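PDB 4XG1: diaminopimelate decarboxylase from Psychromonas ingrahamii, which probably catalyses the last step of lysine biosynthesis, the pyridoxal-phosphate-dependent decarboxylation of meso-diaminopimelate to L-lysine, and forms a homodimer. Local coordinates for residues B[321-326]-B[368-373]; B[242-247]-B[280-285]; B[130-135]-B[187-192]; B[114-119]-B[136-141]. All coordinates share one frame; numbering follows the deposited sequence.

Interaction 1: residues B[321-326]-B[368-373]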
loop_
_atom_site.group_PDB
_atom_site.type_symbol
_atom_site.label_atom_id
_atom_site.label_comp_id
_atom_site.label_asym_id
_atom_site.label_seq_id
_atom_site.Cartn_x
_atom_site.Cartn_y
_atom_site.Cartn_z
ATOM N N GLN B 321 16.259 -4.491 -2.998
ATOM C CA GLN B 321 16.566 -4.267 -1.614
ATOM C C GLN B 321 17.466 -5.440 -1.173
ATOM O O GLN B 321 17.151 -6.611 -1.415
ATOM C CB GLN B 321 15.242 -4.280 -0.852
ATOM C CG GLN B 321 15.061 -3.065 0.028
ATOM C CD GLN B 321 14.158 -1.953 -0.439
ATOM O OE1 GLN B 321 13.342 -2.039 -1.336
ATOM N NE2 GLN B 321 14.332 -0.854 0.220
ATOM N N ASN B 322 18.642 -5.139 -0.647
ATOM C CA ASN B 322 19.582 -6.173 -0.297
ATOM C C ASN B 322 18.989 -7.033 0.833
ATOM O O ASN B 322 18.391 -6.507 1.759
ATOM C CB ASN B 322 20.912 -5.541 0.139
ATOM C CG ASN B 322 22.055 -6.552 0.218
ATOM O OD1 ASN B 322 22.036 -7.601 -0.416
ATOM N ND2 ASN B 322 23.057 -6.215 0.975
ATOM N N ILE B 323 19.176 -8.345 0.737
ATOM C CA ILE B 323 18.683 -9.296 1.719
ATOM C C ILE B 323 19.865 -10.138 2.218
ATOM O O ILE B 323 20.482 -10.862 1.436
ATOM C CB ILE B 323 17.616 -10.198 1.123
ATOM C CG1 ILE B 323 16.476 -9.342 0.553
ATOM C CG2 ILE B 323 17.086 -11.153 2.184
ATOM C CD1 ILE B 323 15.335 -10.129 -0.098
ATOM N N ILE B 324 20.163 -10.025 3.513
ATOM C CA ILE B 324 21.334 -10.616 4.120
ATOM C C ILE B 324 20.976 -11.453 5.353
ATOM O O ILE B 324 19.968 -11.205 6.002
ATOM C CB ILE B 324 22.344 -9.541 4.539
ATOM C CG1 ILE B 324 21.796 -8.678 5.660
ATOM C CG2 ILE B 324 22.705 -8.705 3.342
ATOM C CD1 ILE B 324 22.768 -7.623 6.128
ATOM N N PRO B 325 21.836 -12.437 5.701
ATOM C CA PRO B 325 21.531 -13.338 6.803
ATOM C C PRO B 325 21.820 -12.672 8.127
ATOM O O PRO B 325 22.558 -11.716 8.192
ATOM C CB PRO B 325 22.481 -14.527 6.562
ATOM C CG PRO B 325 23.663 -13.922 5.904
ATOM C CD PRO B 325 23.125 -12.784 5.060
ATOM N N LEU B 326 21.228 -13.202 9.182
ATOM C CA LEU B 326 21.419 -12.667 10.510
ATOM C C LEU B 326 22.791 -13.036 11.075
ATOM O O LEU B 326 23.329 -12.335 11.939
ATOM C CB LEU B 326 20.302 -13.190 11.396
ATOM C CG LEU B 326 20.121 -12.468 12.715
ATOM C CD1 LEU B 326 19.758 -11.008 12.493
ATOM C CD2 LEU B 326 19.044 -13.157 13.539
ATOM N N LEU B 368 16.162 -13.467 8.197
ATOM C CA LEU B 368 16.786 -12.622 7.179
ATOM C C LEU B 368 16.487 -11.162 7.428
ATOM O O LEU B 368 15.513 -10.814 8.050
ATOM C CB LEU B 368 16.280 -12.982 5.809
ATOM C CG LEU B 368 16.618 -14.379 5.328
ATOM C CD1 LEU B 368 15.948 -14.688 4.014
ATOM C CD2 LEU B 368 18.120 -14.462 5.176
ATOM N N VAL B 369 17.376 -10.319 6.952
ATOM C CA VAL B 369 17.316 -8.885 7.189
ATOM C C VAL B 369 17.250 -8.265 5.805
ATOM O O VAL B 369 18.087 -8.549 4.950
ATOM C CB VAL B 369 18.567 -8.406 7.935
ATOM C CG1 VAL B 369 18.731 -6.911 7.855
ATOM C CG2 VAL B 369 18.514 -8.850 9.379
ATOM N N ILE B 370 16.243 -7.423 5.593
ATOM C CA ILE B 370 16.071 -6.696 4.341
ATOM C C ILE B 370 16.551 -5.320 4.639
ATOM O O ILE B 370 16.018 -4.652 5.538
ATOM C CB ILE B 370 14.601 -6.653 3.948
ATOM C CG1 ILE B 370 14.108 -8.087 3.880
ATOM C CG2 ILE B 370 14.402 -5.992 2.605
ATOM C CD1 ILE B 370 12.626 -8.195 4.029
ATOM N N ARG B 371 17.568 -4.896 3.900
ATOM C CA ARG B 371 18.172 -3.620 4.189
ATOM C C ARG B 371 17.474 -2.478 3.480
ATOM O O ARG B 371 16.763 -2.688 2.509
ATOM C CB ARG B 371 19.637 -3.649 3.834
ATOM C CG ARG B 371 20.458 -4.493 4.793
ATOM C CD ARG B 371 21.971 -4.293 4.649
ATOM N NE ARG B 371 22.324 -2.937 4.218
ATOM C CZ ARG B 371 22.516 -1.875 5.012
ATOM N NH1 ARG B 371 22.397 -1.974 6.341
ATOM N NH2 ARG B 371 22.801 -0.687 4.453
ATOM N N SER B 372 17.675 -1.278 3.992
ATOM C CA SER B 372 17.290 -0.057 3.321
ATOM C C SER B 372 15.807 0.122 3.283
ATOM O O SER B 372 15.238 0.547 2.268
ATOM C CB SER B 372 17.838 -0.019 1.888
ATOM O OG SER B 372 19.186 -0.441 1.846
ATOM N N THR B 373 15.168 -0.191 4.389
ATOM C CA THR B 373 13.728 -0.185 4.448
ATOM C C THR B 373 13.220 0.863 5.429
ATOM O O THR B 373 12.065 0.851 5.826
ATOM C CB THR B 373 13.182 -1.552 4.854
ATOM O OG1 THR B 373 13.689 -1.887 6.139
ATOM C CG2 THR B 373 13.547 -2.596 3.865
HETATM O O HOH W 1 19.674 -2.264 0.299
#

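Interaction 2: residues B[242-247]-B[280-285]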
loop_
_atom_site.group_PDB
_atom_site.type_symbol
_atom_site.label_atom_id
_atom_site.label_comp_id
_atom_site.label_asym_id
_atom_site.label_seq_id
_atom_site.Cartn_x
_atom_site.Cartn_y
_atom_site.Cartn_z
ATOM N N GLY B 242 19.302 10.659 -3.729
ATOM C CA GLY B 242 19.192 9.226 -3.685
ATOM C C GLY B 242 20.124 8.544 -2.711
ATOM O O GLY B 242 20.927 9.208 -2.055
ATOM N N VAL B 243 19.976 7.228 -2.566
ATOM C CA VAL B 243 20.803 6.464 -1.668
ATOM C C VAL B 243 21.273 5.203 -2.355
ATOM O O VAL B 243 20.702 4.800 -3.370
ATOM C CB VAL B 243 20.081 6.066 -0.362
ATOM C CG1 VAL B 243 19.646 7.285 0.413
ATOM C CG2 VAL B 243 18.893 5.145 -0.626
ATOM N N PRO B 244 22.297 4.553 -1.784
ATOM C CA PRO B 244 22.739 3.231 -2.270
ATOM C C PRO B 244 21.859 2.096 -1.785
ATOM O O PRO B 244 21.812 1.824 -0.569
ATOM C CB PRO B 244 24.161 3.090 -1.686
ATOM C CG PRO B 244 24.166 3.946 -0.459
ATOM C CD PRO B 244 23.250 5.118 -0.793
ATOM N N TYR B 245 21.131 1.476 -2.720
ATOM C CA TYR B 245 20.328 0.287 -2.453
ATOM C C TYR B 245 21.103 -0.974 -2.845
ATOM O O TYR B 245 21.173 -1.929 -2.074
ATOM C CB TYR B 245 18.987 0.340 -3.240
ATOM C CG TYR B 245 17.945 1.257 -2.625
ATOM C CD1 TYR B 245 17.245 0.874 -1.477
ATOM C CD2 TYR B 245 17.665 2.511 -3.180
ATOM C CE1 TYR B 245 16.311 1.717 -0.901
ATOM C CE2 TYR B 245 16.725 3.359 -2.598
ATOM C CZ TYR B 245 16.055 2.944 -1.461
ATOM O OH TYR B 245 15.107 3.744 -0.898
ATOM N N ASP B 246 21.607 -0.968 -4.081
ATOM C CA ASP B 246 22.377 -2.055 -4.692
ATOM C C ASP B 246 23.809 -1.544 -4.940
ATOM O O ASP B 246 24.655 -1.588 -4.038
ATOM C CB ASP B 246 21.682 -2.491 -5.994
ATOM C CG ASP B 246 22.328 -3.729 -6.657
ATOM O OD1 ASP B 246 23.357 -4.245 -6.161
ATOM O OD2 ASP B 246 21.770 -4.230 -7.667
ATOM N N ASP B 247 24.032 -0.959 -6.126
ATOM C CA ASP B 247 25.352 -0.587 -6.634
ATOM C C ASP B 247 25.480 0.920 -6.933
ATOM O O ASP B 247 26.507 1.374 -7.442
ATOM C CB ASP B 247 25.664 -1.408 -7.898
ATOM C CG ASP B 247 24.652 -1.172 -9.032
ATOM O OD1 ASP B 247 23.597 -0.549 -8.779
ATOM O OD2 ASP B 247 24.900 -1.622 -10.177
ATOM N N MET B 280 16.460 8.493 6.023
ATOM C CA MET B 280 15.899 7.280 6.682
ATOM C C MET B 280 16.178 5.955 6.026
ATOM O O MET B 280 16.144 4.934 6.707
ATOM C CB MET B 280 14.394 7.423 6.818
ATOM C CG MET B 280 13.964 8.494 7.793
ATOM S SD MET B 280 14.469 8.190 9.483
ATOM C CE MET B 280 14.054 6.463 9.738
ATOM N N ALA B 281 16.438 5.935 4.724
ATOM C CA ALA B 281 16.458 4.652 4.007
ATOM C C ALA B 281 17.293 3.605 4.708
ATOM O O ALA B 281 16.809 2.550 5.105
ATOM C CB ALA B 281 16.915 4.832 2.601
ATOM N N ASN B 282 18.556 3.926 4.918
ATOM C CA ASN B 282 19.483 2.955 5.502
ATOM C C ASN B 282 19.588 3.072 7.014
ATOM O O ASN B 282 20.388 2.364 7.628
ATOM C CB ASN B 282 20.838 3.077 4.833
ATOM C CG ASN B 282 20.827 2.508 3.428
ATOM O OD1 ASN B 282 20.378 1.382 3.210
ATOM N ND2 ASN B 282 21.312 3.287 2.458
ATOM N N ALA B 283 18.740 3.906 7.616
ATOM C CA ALA B 283 18.549 3.911 9.075
ATOM C C ALA B 283 17.591 2.827 9.590
ATOM O O ALA B 283 17.363 2.767 10.798
ATOM C CB ALA B 283 18.061 5.261 9.559
ATOM N N GLY B 284 17.081 1.958 8.703
ATOM C CA GLY B 284 16.211 0.876 9.128
ATOM C C GLY B 284 16.326 -0.392 8.309
ATOM O O GLY B 284 16.685 -0.364 7.150
ATOM N N VAL B 285 16.001 -1.507 8.954
ATOM C CA VAL B 285 15.879 -2.758 8.273
ATOM C C VAL B 285 14.560 -3.428 8.613
ATOM O O VAL B 285 13.865 -3.021 9.562
ATOM C CB VAL B 285 17.025 -3.714 8.656
ATOM C CG1 VAL B 285 18.352 -3.063 8.301
ATOM C CG2 VAL B 285 17.002 -4.057 10.134
#

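Interaction 3: residues B[130-135]-B[187-192]. With K (potassium ion), chain O.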
loop_
_atom_site.group_PDB
_atom_site.type_symbol
_atom_site.label_atom_id
_atom_site.label_comp_id
_atom_site.label_asym_id
_atom_site.label_seq_id
_atom_site.Cartn_x
_atom_site.Cartn_y
_atom_site.Cartn_z
ATOM N N GLU B 130 -5.693 26.134 -6.159
ATOM C CA GLU B 130 -5.319 25.952 -4.752
ATOM C C GLU B 130 -5.063 27.295 -4.076
ATOM O O GLU B 130 -5.450 27.483 -2.919
ATOM C CB GLU B 130 -4.075 25.039 -4.617
ATOM C CG GLU B 130 -3.621 24.754 -3.181
ATOM C CD GLU B 130 -2.204 24.183 -3.092
ATOM O OE1 GLU B 130 -1.686 23.586 -4.091
ATOM O OE2 GLU B 130 -1.609 24.248 -1.997
ATOM N N LEU B 131 -4.407 28.212 -4.799
ATOM C CA LEU B 131 -4.271 29.592 -4.342
ATOM C C LEU B 131 -5.618 30.157 -3.904
ATOM O O LEU B 131 -5.726 30.727 -2.848
ATOM C CB LEU B 131 -3.691 30.481 -5.417
ATOM C CG LEU B 131 -2.206 30.378 -5.688
ATOM C CD1 LEU B 131 -1.886 31.260 -6.872
ATOM C CD2 LEU B 131 -1.330 30.779 -4.542
ATOM N N TYR B 132 -6.638 30.007 -4.721
ATOM C CA TYR B 132 -7.935 30.589 -4.388
ATOM C C TYR B 132 -8.488 29.940 -3.145
ATOM O O TYR B 132 -9.121 30.599 -2.327
ATOM C CB TYR B 132 -8.926 30.486 -5.571
ATOM C CG TYR B 132 -8.513 31.365 -6.763
ATOM C CD1 TYR B 132 -8.402 32.757 -6.623
ATOM C CD2 TYR B 132 -8.201 30.809 -8.011
ATOM C CE1 TYR B 132 -8.000 33.562 -7.683
ATOM C CE2 TYR B 132 -7.799 31.613 -9.079
ATOM C CZ TYR B 132 -7.697 32.986 -8.902
ATOM O OH TYR B 132 -7.319 33.791 -9.944
ATOM N N ARG B 133 -8.286 28.635 -3.019
ATOM C CA ARG B 133 -8.829 27.911 -1.898
ATOM C C ARG B 133 -8.158 28.388 -0.618
ATOM O O ARG B 133 -8.809 28.605 0.390
ATOM C CB ARG B 133 -8.640 26.419 -2.078
ATOM C CG ARG B 133 -9.107 25.644 -0.860
ATOM C CD ARG B 133 -9.038 24.145 -1.054
ATOM N NE ARG B 133 -10.091 23.669 -1.920
ATOM C CZ ARG B 133 -10.305 22.395 -2.204
ATOM N NH1 ARG B 133 -9.534 21.472 -1.697
ATOM N NH2 ARG B 133 -11.300 22.054 -2.982
ATOM N N ILE B 134 -6.850 28.551 -0.666
ATOM C CA ILE B 134 -6.130 28.925 0.512
ATOM C C ILE B 134 -6.579 30.305 0.915
ATOM O O ILE B 134 -6.971 30.530 2.064
ATOM C CB ILE B 134 -4.618 28.914 0.286
ATOM C CG1 ILE B 134 -4.151 27.468 0.103
ATOM C CG2 ILE B 134 -3.884 29.544 1.466
ATOM C CD1 ILE B 134 -2.671 27.316 -0.188
ATOM N N ASN B 135 -6.514 31.229 -0.034
ATOM C CA ASN B 135 -6.898 32.603 0.198
ATOM C C ASN B 135 -8.299 32.661 0.775
ATOM O O ASN B 135 -8.565 33.443 1.701
ATOM C CB ASN B 135 -6.854 33.384 -1.098
ATOM C CG ASN B 135 -7.173 34.853 -0.902
ATOM O OD1 ASN B 135 -6.363 35.619 -0.374
ATOM N ND2 ASN B 135 -8.367 35.245 -1.317
ATOM N N SER B 187 0.229 37.659 -5.430
ATOM C CA SER B 187 0.460 39.026 -4.929
ATOM C C SER B 187 -0.876 39.772 -4.849
ATOM O O SER B 187 -1.196 40.372 -3.839
ATOM C CB SER B 187 1.428 39.802 -5.812
ATOM O OG SER B 187 0.730 40.225 -6.950
ATOM N N ASP B 188 -1.680 39.670 -5.896
ATOM C CA ASP B 188 -2.999 40.306 -5.920
ATOM C C ASP B 188 -3.958 39.772 -4.875
ATOM O O ASP B 188 -5.007 40.372 -4.632
ATOM C CB ASP B 188 -3.663 40.158 -7.301
ATOM C CG ASP B 188 -2.985 41.006 -8.386
ATOM O OD1 ASP B 188 -2.191 41.931 -8.047
ATOM O OD2 ASP B 188 -3.269 40.728 -9.584
ATOM N N LEU B 189 -3.661 38.619 -4.301
ATOM C CA LEU B 189 -4.565 38.069 -3.318
ATOM C C LEU B 189 -4.165 38.578 -1.957
ATOM O O LEU B 189 -2.952 38.657 -1.600
ATOM C CB LEU B 189 -4.614 36.550 -3.396
ATOM C CG LEU B 189 -5.305 36.072 -4.678
ATOM C CD1 LEU B 189 -4.902 34.635 -4.983
ATOM C CD2 LEU B 189 -6.812 36.218 -4.594
ATOM N N GLU B 190 -5.227 38.911 -1.225
ATOM C CA GLU B 190 -5.152 39.776 -0.059
ATOM C C GLU B 190 -4.735 39.000 1.140
ATOM O O GLU B 190 -3.938 39.471 1.941
ATOM C CB GLU B 190 -6.513 40.366 0.241
ATOM C CG GLU B 190 -6.496 41.699 0.961
ATOM C CD GLU B 190 -7.909 42.118 1.351
ATOM O OE1 GLU B 190 -8.884 41.600 0.746
ATOM O OE2 GLU B 190 -8.048 42.957 2.263
ATOM N N PHE B 191 -5.294 37.789 1.252
ATOM C CA PHE B 191 -5.073 36.920 2.402
ATOM C C PHE B 191 -3.955 35.896 2.205
ATOM O O PHE B 191 -3.774 35.007 3.043
ATOM C CB PHE B 191 -6.409 36.309 2.811
ATOM C CG PHE B 191 -7.342 37.331 3.383
ATOM C CD1 PHE B 191 -7.164 37.775 4.691
ATOM C CD2 PHE B 191 -8.325 37.928 2.602
ATOM C CE1 PHE B 191 -7.993 38.742 5.221
ATOM C CE2 PHE B 191 -9.155 38.902 3.128
ATOM C CZ PHE B 191 -8.991 39.307 4.443
ATOM N N LEU B 192 -3.159 36.083 1.146
ATOM C CA LEU B 192 -1.934 35.327 0.953
ATOM C C LEU B 192 -0.766 36.215 1.115
ATOM O O LEU B 192 -0.864 37.398 0.860
ATOM C CB LEU B 192 -1.884 34.740 -0.452
ATOM C CG LEU B 192 -3.101 33.955 -0.928
ATOM C CD1 LEU B 192 -2.796 33.329 -2.279
ATOM C CD2 LEU B 192 -3.530 32.889 0.072
HETATM K K K O . 0.155 39.064 -1.353
HETATM O O HOH W 2 2.781 39.042 -1.017
#

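Interaction 4: residues B[114-119]-B[136-141]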
loop_
_atom_site.group_PDB
_atom_site.type_symbol
_atom_site.label_atom_id
_atom_site.label_comp_id
_atom_site.label_asym_id
_atom_site.label_seq_id
_atom_site.Cartn_x
_atom_site.Cartn_y
_atom_site.Cartn_z
ATOM N N ALA B 114 -6.522 23.780 9.407
ATOM C CA ALA B 114 -5.801 23.266 10.558
ATOM C C ALA B 114 -4.386 23.772 10.563
ATOM O O ALA B 114 -3.815 24.078 11.628
ATOM C CB ALA B 114 -5.815 21.751 10.583
ATOM N N ALA B 115 -3.804 23.854 9.383
ATOM C CA ALA B 115 -2.399 24.249 9.263
ATOM C C ALA B 115 -2.241 25.749 9.543
ATOM O O ALA B 115 -1.260 26.193 10.157
ATOM C CB ALA B 115 -1.898 23.926 7.870
ATOM N N LEU B 116 -3.220 26.518 9.086
ATOM C CA LEU B 116 -3.260 27.944 9.392
ATOM C C LEU B 116 -3.400 28.162 10.885
ATOM O O LEU B 116 -2.585 28.867 11.484
ATOM C CB LEU B 116 -4.414 28.638 8.634
ATOM C CG LEU B 116 -4.088 28.941 7.166
ATOM C CD1 LEU B 116 -5.290 29.450 6.401
ATOM C CD2 LEU B 116 -2.957 29.945 7.075
ATOM N N GLN B 117 -4.348 27.454 11.500
ATOM C CA GLN B 117 -4.533 27.572 12.950
ATOM C C GLN B 117 -3.332 27.082 13.745
ATOM O O GLN B 117 -3.135 27.499 14.858
ATOM C CB GLN B 117 -5.798 26.863 13.396
ATOM C CG GLN B 117 -7.035 27.548 12.856
ATOM C CD GLN B 117 -8.304 26.741 13.011
ATOM O OE1 GLN B 117 -8.797 26.157 12.041
ATOM N NE2 GLN B 117 -8.833 26.682 14.219
ATOM N N ALA B 118 -2.505 26.223 13.172
ATOM C CA ALA B 118 -1.270 25.811 13.836
ATOM C C ALA B 118 -0.122 26.721 13.486
ATOM O O ALA B 118 0.984 26.572 14.021
ATOM C CB ALA B 118 -0.923 24.395 13.451
ATOM N N ASN B 119 -0.368 27.659 12.561
ATOM C CA ASN B 119 0.581 28.731 12.267
ATOM C C ASN B 119 1.890 28.206 11.665
ATOM O O ASN B 119 3.006 28.522 12.128
ATOM C CB ASN B 119 0.833 29.527 13.551
ATOM C CG ASN B 119 1.689 30.736 13.332
ATOM O OD1 ASN B 119 1.448 31.515 12.418
ATOM N ND2 ASN B 119 2.726 30.892 14.166
ATOM N N SER B 136 -9.185 31.838 0.225
ATOM C CA SER B 136 -10.555 31.779 0.683
ATOM C C SER B 136 -10.682 31.331 2.148
ATOM O O SER B 136 -11.468 31.898 2.920
ATOM C CB SER B 136 -11.324 30.842 -0.221
ATOM O OG SER B 136 -12.637 30.631 0.260
ATOM N N VAL B 137 -9.884 30.351 2.550
ATOM C CA VAL B 137 -9.892 29.865 3.936
ATOM C C VAL B 137 -9.186 30.842 4.890
ATOM O O VAL B 137 -9.631 31.052 6.018
ATOM C CB VAL B 137 -9.244 28.451 4.028
ATOM C CG1 VAL B 137 -8.862 28.085 5.458
ATOM C CG2 VAL B 137 -10.191 27.415 3.442
ATOM N N ALA B 138 -8.072 31.406 4.444
ATOM C CA ALA B 138 -7.332 32.432 5.204
ATOM C C ALA B 138 -8.222 33.649 5.490
ATOM O O ALA B 138 -8.216 34.225 6.577
ATOM C CB ALA B 138 -6.133 32.871 4.411
ATOM N N LYS B 139 -8.995 34.014 4.478
ATOM C CA LYS B 139 -9.937 35.095 4.563
ATOM C C LYS B 139 -10.906 34.773 5.680
ATOM O O LYS B 139 -11.039 35.540 6.625
ATOM C CB LYS B 139 -10.664 35.241 3.220
ATOM C CG LYS B 139 -11.581 36.446 3.109
ATOM C CD LYS B 139 -12.455 36.409 1.877
ATOM C CE LYS B 139 -13.651 37.354 1.979
ATOM N NZ LYS B 139 -14.784 36.950 1.096
ATOM N N ALA B 140 -11.552 33.615 5.598
ATOM C CA ALA B 140 -12.535 33.246 6.598
ATOM C C ALA B 140 -11.973 33.241 8.031
ATOM O O ALA B 140 -12.735 33.401 8.969
ATOM C CB ALA B 140 -13.156 31.905 6.261
ATOM N N LEU B 141 -10.675 33.026 8.203
ATOM C CA LEU B 141 -10.062 33.016 9.525
ATOM C C LEU B 141 -9.426 34.334 9.839
ATOM O O LEU B 141 -8.796 34.477 10.876
ATOM C CB LEU B 141 -8.953 31.925 9.610
ATOM C CG LEU B 141 -9.346 30.440 9.559
ATOM C CD1 LEU B 141 -8.083 29.578 9.523
ATOM C CD2 LEU B 141 -10.237 30.032 10.726
#

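Interaction 1: residues B[321-326]-B[368-373]
Ile324 and Val369 exchange two backbone bonds, Ile324 N to Val369 O and Val369 N to Ile324 O, each 2.9 Å, making them an antiparallel hydrogen-bonded pair; Arg371 N adds a nearly straight bond to Asn322 O (2.8 Å, 175°). On the face shared with Val369, Ile324 holds CG1 between its backbone N and carbonyl carbon (chi1 67°). That carries CD1 out to 3.7 Å from Arg371 CD, while the guanidinium beyond goes to Asp2. On the other face Ile323 CG2 rests 4.1 Å from Leu368 CB, and Leu368 CD2 comes to 3.9 Å from Pro325 CA. Gln321, bent at chi2, crosses Ile370 at about a right angle, its CB 3.9 Å from Ile370 CG2, and sends NE2 to Ser372 O in a weak bond. Its OE1 weakly bonds Arg313, a predicted substrate-binding residue. A leucine in place of Gln321 would probably leave Ser372 O without that donor and Arg313 freer to turn. Beyond, Leu368 and Ile370 bond through their backbones to Thr288 and Leu286 of strand 284-294. This is antiparallel pairing within the mixed sheet of the beta domain that accompanies the TIM barrel in fold-type III decarboxylases, with the Gln321 end next to the probable substrate site.

Interaction 2: residues B[242-247]-B[280-285]
Ala281 CB is met by two side chains from the 242-247 loop: Val243 CG2 at 3.8 Å and the phenolic OH of Tyr245 at 4.1 Å. The two arrive from the same general side, about 60° apart as seen from the methyl carbon, and touch each other, Val243 CG2 lying 4.0 Å from Tyr245 OH. Val243 gets its methyl there by standing CG2 between its own backbone N and carbonyl carbon. Tyr245 meets the methyl with its hydroxyl from the side, the C-O bond roughly at right angles to the line to Ala281 CB; that hydroxyl is hydrogen-bonded to Arg277, a predicted substrate-binding residue. Beside this contact Asn282 turns its amide across the loop at a slant to the Pro244 ring. ND2 gives a weak though fairly straight bond to Pro244 O (3.4 Å, 165°) and has Pro244 CG and Val243 CB both 4.1 Å away. OD1 is hydrogen-bonded to Ser372 OG, so the amide has a partner at each end, which favours this rotation. The loop has its own brace: Glu248 OE1 accepts the backbone N-H of both Tyr245 and Asp246, and Gln204 NE2 reaches Val243 O. This is the active-site mouth of a TIM-barrel decarboxylase, where the loop after strand 234-236 closes against the chain leaving the barrel for strand 284-294, the Tyr245 side chain about 5 Å from the bound adduct by nearest atoms.

Interaction 3: residues B[130-135]-B[187-192]
Asn135, on helix 128-140, braces the turn between helix 179-188 and strand 192-198 of the TIM-barrel domain, where a potassium ion is held. The ion is bound by three backbone oxygens, Ser187 O and Leu189 O at 3.1 Å each and Leu192 O at 3.0 Å, with a water as a further ligand. Asn135 stands behind this site as a second-shell residue. With its CG anti to the backbone N (chi1 -177°), the amide leans across to the turn, and OD1 accepts the N-H of Phe191 at 2.9 Å, the donor bent to 137°. The same oxygen lies 3.6 Å from Leu189 CB. An alanine in place of Asn135 would probably leave Phe191 N without this acceptor and let the turn between the potassium ligands Leu189 and Leu192 shift more easily. Beside the amide, Leu192 packs against the helix: its CD2 comes to 3.4 Å from Asn135 CA and also meets Ile134 CG2, while its CD1 touches Leu131 CD2 at 3.7 Å, both aliphatic pairs crossing at about a right angle. Farther out, Leu189 CD2 approaches Tyr132 CE1 at 4.2 Å. The contact lies over the barrel strands: Ile134 packs on Phe123 and Val125 of strand 122-125, Leu192, which opens strand 192-198, lies on Ala145 of strand 145-152, and on another side of helix 128-140 Arg133 forms a salt bridge with Glu291 of the second subunit.

Interaction 4: residues B[114-119]-B[136-141]
Leu116 and Ala138 bring helices 109-117 and 128-140 to a CA-CA distance of 7.4 Å, with Gln117 and Leu141 following at 8.5 Å, so the backbones keep a side chain's width between them. These are consecutive helices of the TIM barrel, joined through strand 122-125, and the contact is made near their C-terminal ends. Past the touching residues the first helix closes in a Schellman motif: Asn119 takes a positive phi (65°) and its N-H turns back to Leu116 O. Leu116 does most of the work. Its CG is anti to the carbonyl carbon and the chain runs out straight beyond it (chi2 172°), which carries CD1 up to the second helix. There the methyl lies against the backbone of Ala138, and it meets Val137 CG1 at 3.9 Å. The small alanine side chain is consistent with so close an approach. Leu141 answers from the other helix, its CD1 lodged by the base of Leu116 and against the aliphatic part of Gln117, whose chain it crosses at about a right angle. All is apolar. Phe123 and Ala145 of the barrel strands lie against Leu116 on the inner side, and Val137 packs on Ile112 a turn earlier in the first helix. At the two ends of Leu116, CD1 stands 3.8 Å from Ala138 CA and CB 3.9 Å from Leu141 CD1.

How the interactions relate
The four contacts fall into two pairs. Interactions 1 and 2, with centres 11 Å apart, meet beside the active site: the hydrogen-bonded pair Ser372 and Asn282, with a probable bond from Thr373 N to Gly284 O, joins the two chains where strand 367-371 ends and strand 284-294 begins. The side chain of Tyr245 is about 5 Å from the bound LLP, the pyridoxal-lysine adduct, by nearest atoms. The side chain of Gln321 is about 7 Å from a bound LLP, measured likewise. Interactions 3 and 4, also 11 Å apart by centres, share helix 128-140, and Phe191 CE2 lies 3.5 Å from Lys139 CG; they sit away from the catalytic pocket. Centres of interactions 1 and 3 are about 48 Å apart, on opposite sides of the chain's centre.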